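Local coordinates for protein pertussis toxin-like subunit ArtA (PDB 4Z9D) that binds NAD and, as a pertussis-toxin-like A subunit, probably transfers ADP-ribose to trimeric G proteins, at residues A[6-11]-A[58-63]; A[30-35]-A[93-98]. The protein carries 2 engineered substitutions. All coordinates share one frame; numbering follows the deposited sequence.

Contact 1. Residues A[6-11]-A[58-63]; sequences FVYRVD and IETYNI. With NAD (nicotinamide-adenine-dinucleotide), chain F.
Thr-60 turns its methyl group onto the root of the Tyr-8 side chain, with Thr-60 CG2 3.5 Å from Tyr-8 CB and oblique to the phenol ring. The torsion of Thr-60 accounts for this: at chi1 65° the hydroxyl lies between the backbone N and the carbonyl carbon, where OG1 bonds back to Leu-57 O, which leaves CG2 to face the strand. One branch of Val-10 crosses the same residue, its CG2 3.9 Å from Thr-60 CB, while Val-10 CB lies 4.2 Å from Ile-63 CG2. No hydrogen bond joins strand and helix directly, but both touch the nicotinamide, the helix by a van der Waals contact that brings Ile-63 CD1 to within 3.5 Å of NAD C4N. Val-10 clamps the carboxamide with two nearly straight main-chain hydrogen bonds, Val-10 N to NAD O7N at 2.9 Å and NAD N7N to Val-10 O, which should fix the rotation of the amide. On the far side of the strand Arg-9 runs out extended as far as NE, presenting the edge of its guanidinium to the diphosphate; its NH2 donates to NAD O1A (2.9 Å), and its NH1 is shared between NAD O1N and Ala-52 O. Asp-11 steadies this group by a salt bridge of 2.9 Å between Arg-9 NH2 and Asp-11 OD2, reached on the anti side and tilted 34° out of the carboxylate plane, and OD2 is shared with Arg-13. An arginine on the first strand that holds the NAD phosphates is a hallmark of the cholera- and pertussis-type ADP-ribosyltransferases. Helix 57-68 runs almost parallel to strand 6-11, their local axes 10° and 8.7 Å apart, at the edge of the four-stranded sheet; strand 77-83 pairs with 6-11, and its Arg-79 also touches Tyr-8 and Thr-60.

Contact 2. Residues A[30-35]-A[93-98]; sequences RNLQQH and PSVNYL. With NAD (nicotinamide-adenine-dinucleotide), chain F.
Leu-32 pushes its isobutyl group against one face of helix 92-100, and it is the residue with the most surface buried here. Its CG stands anti to the backbone N (chi1 -174°), a torsion that carries the branch out from the first turn of helix 32-37, and CD2 then makes the tightest approach, 3.6 Å from Ser-94 CB. The same methyl lies more loosely beside Val-95, with Leu-32 CD2 4.4 Å from Val-95 CG2. Leu-98, one turn beyond Ser-94, adds a second apolar contact from the same helix, at the base of the leucine, its CD1 4.1 Å from Leu-32 CB. Ser-94 thus contributes a carbon to the interface, whereas its hydroxyl serves another purpose, OG being hydrogen-bonded to Ile-168 N of the C-terminal segment. No hydrogen bond spans the contact, which rests on van der Waals packing between two short helices. Asn-31, at the N-cap just before Leu-32, caps the helix: its OD1 receives Gln-34 N at 3.0 Å, the donor standing above the carbonyl plane by 49°. At the other end of the segment His-35 lies beside the cofactor. Its main-chain O comes closest, 3.2 Å from NAD O3D, a weak hydrogen bond at most. NAD O2D lies obliquely to the His-35 ring, 3.5 Å from NE2, while ND1 is engaged with Ser-48 OG and the ring meets Phe-50 edge-to-face. The segment thus meets NAD through His-35 and helix 92-100 through Leu-32. Strand 50-54 borders it through Phe-50, which touches Leu-32, and Ala-52, which touches His-35; Val-120 of the adjacent strand 118-122 also reaches the histidine, which places the two helices beside the three-stranded sheet.

Overall arrangement
The centres of the two contacts lie 21 Å apart and their nearest atoms about 7 Å, so they do not touch, yet both reach the same NAD molecule. Contact 1 grips the nicotinamide amide and the diphosphate, whereas contact 2 comes to the nicotinamide ribose through His-35 of helix 32-37 and extends outward from there to helix 92-100. Along the chain the segments alternate: 6-11, 30-35, 58-63, 93-98. Strand 50-54 links them, touching side chains of strand 6-11, helix 57-68 and segment 30-35. The cofactor cleft is thus assembled from distant parts of the ADP-ribosyltransferase fold, with the four-stranded and three-stranded sheets both contributing to its surroundings.

Contact 1. Residues A[6-11]-A[58-63]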
# COMPACT_ATOMS: atom_id res chain seq x y z
N PHE A 6 4.18 10.18 5.60
CA PHE A 6 4.79 8.85 5.56
C PHE A 6 3.69 7.81 5.46
O PHE A 6 2.60 8.02 5.98
CB PHE A 6 5.67 8.60 6.78
CG PHE A 6 6.95 9.38 6.77
CD1 PHE A 6 7.03 10.61 7.40
CD2 PHE A 6 8.07 8.89 6.12
CE1 PHE A 6 8.20 11.34 7.39
CE2 PHE A 6 9.24 9.61 6.10
CZ PHE A 6 9.31 10.84 6.74
N VAL A 7 3.96 6.73 4.75
CA VAL A 7 3.01 5.62 4.65
C VAL A 7 3.68 4.28 4.93
O VAL A 7 4.91 4.18 4.96
CB VAL A 7 2.33 5.56 3.26
CG1 VAL A 7 1.56 6.85 2.97
CG2 VAL A 7 3.36 5.33 2.17
N TYR A 8 2.86 3.26 5.15
CA TYR A 8 3.36 1.91 5.35
C TYR A 8 2.93 0.95 4.24
O TYR A 8 1.84 1.09 3.68
CB TYR A 8 2.87 1.32 6.65
CG TYR A 8 3.27 2.04 7.90
CD1 TYR A 8 4.53 1.86 8.45
CD2 TYR A 8 2.37 2.86 8.57
CE1 TYR A 8 4.89 2.49 9.63
CE2 TYR A 8 2.73 3.51 9.74
CZ TYR A 8 3.99 3.32 10.26
OH TYR A 8 4.34 3.95 11.44
N ARG A 9 3.76 -0.05 3.98
CA ARG A 9 3.35 -1.15 3.10
C ARG A 9 3.80 -2.48 3.68
O ARG A 9 4.95 -2.62 4.08
CB ARG A 9 3.92 -0.97 1.68
CG ARG A 9 3.62 -2.17 0.76
CD ARG A 9 3.93 -1.93 -0.72
NE ARG A 9 3.83 -3.20 -1.46
CZ ARG A 9 2.69 -3.76 -1.84
NH1 ARG A 9 1.54 -3.15 -1.63
NH2 ARG A 9 2.72 -4.94 -2.47
N VAL A 10 2.88 -3.44 3.74
CA VAL A 10 3.22 -4.80 4.10
C VAL A 10 3.53 -5.59 2.82
O VAL A 10 2.73 -5.59 1.88
CB VAL A 10 2.08 -5.47 4.88
CG1 VAL A 10 2.45 -6.91 5.24
CG2 VAL A 10 1.80 -4.68 6.14
N ASP A 11 4.68 -6.25 2.78
CA ASP A 11 5.11 -7.00 1.58
C ASP A 11 5.95 -8.22 1.99
O ASP A 11 6.64 -8.19 3.01
CB ASP A 11 5.90 -6.07 0.64
CG ASP A 11 5.93 -6.57 -0.80
OD1 ASP A 11 6.54 -7.64 -1.05
OD2 ASP A 11 5.37 -5.90 -1.69
N ILE A 58 -1.72 0.69 12.77
CA ILE A 58 -2.67 -0.27 13.32
C ILE A 58 -3.20 -1.16 12.21
O ILE A 58 -3.29 -2.38 12.38
CB ILE A 58 -3.83 0.44 14.03
CG1 ILE A 58 -3.34 0.98 15.37
CG2 ILE A 58 -5.01 -0.51 14.22
CD1 ILE A 58 -4.21 2.06 15.97
N GLU A 59 -3.53 -0.55 11.08
CA GLU A 59 -3.99 -1.30 9.91
C GLU A 59 -2.96 -2.29 9.38
O GLU A 59 -3.34 -3.35 8.89
CB GLU A 59 -4.42 -0.37 8.77
CG GLU A 59 -5.78 0.29 8.99
CD GLU A 59 -6.26 1.12 7.80
OE1 GLU A 59 -5.52 1.19 6.79
OE2 GLU A 59 -7.38 1.68 7.87
N THR A 60 -1.67 -1.96 9.45
CA THR A 60 -0.66 -2.88 8.92
C THR A 60 -0.65 -4.23 9.64
O THR A 60 -0.46 -5.27 9.00
CB THR A 60 0.76 -2.30 8.99
OG1 THR A 60 1.16 -2.13 10.35
CG2 THR A 60 0.82 -0.98 8.25
N TYR A 61 -0.81 -4.23 10.96
CA TYR A 61 -0.86 -5.49 11.70
C TYR A 61 -2.03 -6.38 11.25
O TYR A 61 -1.91 -7.61 11.20
CB TYR A 61 -0.96 -5.24 13.20
CG TYR A 61 0.31 -4.67 13.78
CD1 TYR A 61 1.43 -5.47 13.95
CD2 TYR A 61 0.39 -3.33 14.13
CE1 TYR A 61 2.60 -4.96 14.48
CE2 TYR A 61 1.56 -2.81 14.66
CZ TYR A 61 2.66 -3.63 14.83
OH TYR A 61 3.82 -3.11 15.35
N ASN A 62 -3.16 -5.75 10.96
CA ASN A 62 -4.35 -6.47 10.54
C ASN A 62 -4.22 -7.03 9.13
O ASN A 62 -4.67 -8.13 8.85
CB ASN A 62 -5.57 -5.58 10.64
CG ASN A 62 -5.94 -5.26 12.08
OD1 ASN A 62 -5.61 -6.01 13.01
ND2 ASN A 62 -6.64 -4.14 12.27
N ILE A 63 -3.64 -6.24 8.24
CA ILE A 63 -3.31 -6.72 6.90
C ILE A 63 -2.35 -7.92 6.97
O ILE A 63 -2.54 -8.93 6.28
CB ILE A 63 -2.68 -5.58 6.05
CG1 ILE A 63 -3.73 -4.51 5.75
CG2 ILE A 63 -2.09 -6.12 4.75
CD1 ILE A 63 -3.13 -3.21 5.20
PA NAD F . 0.06 -7.02 -4.07
O1A NAD F . 0.62 -5.68 -4.37
O2A NAD F . -0.33 -7.91 -5.20
O5B NAD F . 1.12 -7.77 -3.09
C5B NAD F . 0.98 -9.13 -2.65
C4B NAD F . 2.33 -9.84 -2.90
O4B NAD F . 2.58 -9.96 -4.33
C3B NAD F . 3.45 -8.97 -2.41
O3B NAD F . 3.55 -9.12 -0.96
C2B NAD F . 4.60 -9.63 -3.11
O2B NAD F . 4.73 -10.94 -2.59
C1B NAD F . 4.02 -9.77 -4.53
N9A NAD F . 4.08 -8.59 -5.46
C8A NAD F . 3.44 -7.42 -5.50
N7A NAD F . 3.87 -6.75 -6.58
C5A NAD F . 4.75 -7.52 -7.22
C6A NAD F . 5.46 -7.33 -8.35
N6A NAD F . 5.29 -6.18 -8.98
N1A NAD F . 6.32 -8.25 -8.82
C2A NAD F . 6.46 -9.45 -8.11
N3A NAD F . 5.71 -9.62 -6.94
C4A NAD F . 4.88 -8.65 -6.52
O3 NAD F . -1.22 -6.86 -3.15
PN NAD F . -1.26 -5.90 -1.84
O1N NAD F . -0.46 -4.66 -2.07
O2N NAD F . -1.04 -6.73 -0.64
O5D NAD F . -2.79 -5.47 -1.92
C5D NAD F . -3.85 -6.43 -1.96
C4D NAD F . -5.12 -5.81 -1.39
O4D NAD F . -4.72 -5.26 -0.08
C3D NAD F . -5.61 -4.62 -2.23
O3D NAD F . -7.03 -4.44 -2.09
C2D NAD F . -4.90 -3.49 -1.52
O2D NAD F . -5.51 -2.21 -1.81
C1D NAD F . -5.06 -3.87 -0.05
N1N NAD F . -4.09 -3.07 0.78
C2N NAD F . -2.77 -3.54 1.00
C3N NAD F . -1.84 -2.82 1.73
C7N NAD F . -0.53 -3.31 1.95
O7N NAD F . 0.22 -2.70 2.89
N7N NAD F . -0.12 -4.38 1.26
C4N NAD F . -2.22 -1.59 2.26
C5N NAD F . -3.51 -1.11 2.07
C6N NAD F . -4.45 -1.83 1.33

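Contact 2. Residues A[30-35]-A[93-98]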
# COMPACT_ATOMS: atom_id res chain seq x y z
N ARG A 30 -5.43 1.00 -14.63
CA ARG A 30 -5.88 2.05 -13.70
C ARG A 30 -7.36 2.00 -13.34
O ARG A 30 -7.98 3.03 -13.08
CB ARG A 30 -5.52 3.44 -14.27
CG ARG A 30 -4.04 3.76 -14.11
CD ARG A 30 -3.63 5.11 -14.71
NE ARG A 30 -2.18 5.25 -14.66
CZ ARG A 30 -1.53 6.27 -14.09
NH1 ARG A 30 -0.21 6.27 -14.10
NH2 ARG A 30 -2.19 7.27 -13.52
N ASN A 31 -7.94 0.79 -13.30
CA ASN A 31 -9.28 0.62 -12.74
C ASN A 31 -9.17 0.58 -11.23
O ASN A 31 -8.80 -0.45 -10.66
CB ASN A 31 -9.94 -0.67 -13.26
CG ASN A 31 -11.40 -0.81 -12.82
OD1 ASN A 31 -11.75 -0.51 -11.68
ND2 ASN A 31 -12.25 -1.26 -13.73
N LEU A 32 -9.46 1.71 -10.59
CA LEU A 32 -9.25 1.84 -9.15
C LEU A 32 -10.14 0.91 -8.33
O LEU A 32 -9.70 0.33 -7.35
CB LEU A 32 -9.47 3.30 -8.70
CG LEU A 32 -9.15 3.66 -7.24
CD1 LEU A 32 -7.67 3.45 -6.93
CD2 LEU A 32 -9.54 5.09 -6.92
N GLN A 33 -11.40 0.74 -8.74
CA GLN A 33 -12.29 -0.13 -7.98
C GLN A 33 -11.80 -1.58 -7.99
O GLN A 33 -11.89 -2.28 -6.99
CB GLN A 33 -13.72 -0.05 -8.50
CG GLN A 33 -14.71 -0.60 -7.48
CD GLN A 33 -16.11 -0.05 -7.66
OE1 GLN A 33 -17.07 -0.51 -7.02
NE2 GLN A 33 -16.24 0.94 -8.53
N GLN A 34 -11.31 -2.01 -9.15
CA GLN A 34 -10.68 -3.32 -9.31
C GLN A 34 -9.51 -3.49 -8.35
O GLN A 34 -9.38 -4.51 -7.67
CB GLN A 34 -10.18 -3.45 -10.75
CG GLN A 34 -10.35 -4.79 -11.39
CD GLN A 34 -10.33 -4.66 -12.90
OE1 GLN A 34 -9.27 -4.69 -13.51
NE2 GLN A 34 -11.51 -4.50 -13.50
N HIS A 35 -8.65 -2.48 -8.29
CA HIS A 35 -7.52 -2.54 -7.39
C HIS A 35 -7.96 -2.64 -5.92
O HIS A 35 -7.47 -3.48 -5.16
CB HIS A 35 -6.63 -1.32 -7.58
CG HIS A 35 -5.56 -1.20 -6.54
ND1 HIS A 35 -4.39 -1.94 -6.59
CD2 HIS A 35 -5.51 -0.48 -5.40
CE1 HIS A 35 -3.66 -1.65 -5.53
NE2 HIS A 35 -4.30 -0.76 -4.80
N PRO A 93 -10.40 11.55 -3.32
CA PRO A 93 -10.78 12.42 -4.44
C PRO A 93 -11.11 11.63 -5.70
O PRO A 93 -11.97 12.04 -6.50
CB PRO A 93 -9.53 13.28 -4.67
CG PRO A 93 -8.87 13.30 -3.32
CD PRO A 93 -9.08 11.93 -2.77
N SER A 94 -10.43 10.51 -5.89
CA SER A 94 -10.69 9.69 -7.07
C SER A 94 -12.01 8.94 -6.92
O SER A 94 -12.77 8.82 -7.88
CB SER A 94 -9.55 8.71 -7.32
OG SER A 94 -8.39 9.42 -7.73
N VAL A 95 -12.29 8.46 -5.71
CA VAL A 95 -13.56 7.78 -5.45
C VAL A 95 -14.72 8.76 -5.68
O VAL A 95 -15.74 8.40 -6.25
CB VAL A 95 -13.59 7.18 -4.03
CG1 VAL A 95 -15.02 6.83 -3.62
CG2 VAL A 95 -12.68 5.94 -3.94
N ASN A 96 -14.54 10.00 -5.23
CA ASN A 96 -15.54 11.04 -5.48
C ASN A 96 -15.72 11.33 -6.97
O ASN A 96 -16.83 11.55 -7.44
CB ASN A 96 -15.19 12.33 -4.73
CG ASN A 96 -15.34 12.20 -3.23
OD1 ASN A 96 -15.88 11.21 -2.73
ND2 ASN A 96 -14.87 13.21 -2.50
N TYR A 97 -14.61 11.41 -7.69
CA TYR A 97 -14.67 11.61 -9.13
C TYR A 97 -15.37 10.46 -9.87
O TYR A 97 -16.24 10.69 -10.70
CB TYR A 97 -13.26 11.81 -9.68
CG TYR A 97 -13.19 11.87 -11.19
CD1 TYR A 97 -13.55 13.03 -11.87
CD2 TYR A 97 -12.72 10.79 -11.93
CE1 TYR A 97 -13.47 13.10 -13.26
CE2 TYR A 97 -12.62 10.85 -13.32
CZ TYR A 97 -13.01 12.01 -13.98
OH TYR A 97 -12.93 12.10 -15.35
N LEU A 98 -15.00 9.22 -9.56
CA LEU A 98 -15.66 8.06 -10.18
C LEU A 98 -17.16 8.07 -9.89
O LEU A 98 -17.98 7.71 -10.74
CB LEU A 98 -15.03 6.76 -9.68
CG LEU A 98 -13.60 6.59 -10.19
CD1 LEU A 98 -12.87 5.45 -9.47
CD2 LEU A 98 -13.60 6.36 -11.70
PA NAD F . 0.06 -7.02 -4.07
O1A NAD F . 0.62 -5.68 -4.37
O2A NAD F . -0.33 -7.91 -5.20
O5B NAD F . 1.12 -7.77 -3.09
C5B NAD F . 0.98 -9.13 -2.65
C4B NAD F . 2.33 -9.84 -2.90
O4B NAD F . 2.58 -9.96 -4.33
C3B NAD F . 3.45 -8.97 -2.41
O3B NAD F . 3.55 -9.12 -0.96
C2B NAD F . 4.60 -9.63 -3.11
O2B NAD F . 4.73 -10.94 -2.59
C1B NAD F . 4.02 -9.77 -4.53
N9A NAD F . 4.08 -8.59 -5.46
C8A NAD F . 3.44 -7.42 -5.50
N7A NAD F . 3.87 -6.75 -6.58
C5A NAD F . 4.75 -7.52 -7.22
C6A NAD F . 5.46 -7.33 -8.35
N6A NAD F . 5.29 -6.18 -8.98
N1A NAD F . 6.32 -8.25 -8.82
C2A NAD F . 6.46 -9.45 -8.11
N3A NAD F . 5.71 -9.62 -6.94
C4A NAD F . 4.88 -8.65 -6.52
O3 NAD F . -1.22 -6.86 -3.15
PN NAD F . -1.26 -5.90 -1.84
O1N NAD F . -0.46 -4.66 -2.07
O2N NAD F . -1.04 -6.73 -0.64
O5D NAD F . -2.79 -5.47 -1.92
C5D NAD F . -3.85 -6.43 -1.96
C4D NAD F . -5.12 -5.81 -1.39
O4D NAD F . -4.72 -5.26 -0.08
C3D NAD F . -5.61 -4.62 -2.23
O3D NAD F . -7.03 -4.44 -2.09
C2D NAD F . -4.90 -3.49 -1.52
O2D NAD F . -5.51 -2.21 -1.81
C1D NAD F . -5.06 -3.87 -0.05
N1N NAD F . -4.09 -3.07 0.78
C2N NAD F . -2.77 -3.54 1.00
C3N NAD F . -1.84 -2.82 1.73
C7N NAD F . -0.53 -3.31 1.95
O7N NAD F . 0.22 -2.70 2.89
N7N NAD F . -0.12 -4.38 1.26
C4N NAD F . -2.22 -1.59 2.26
C5N NAD F . -3.51 -1.11 2.07
C6N NAD F . -4.45 -1.83 1.33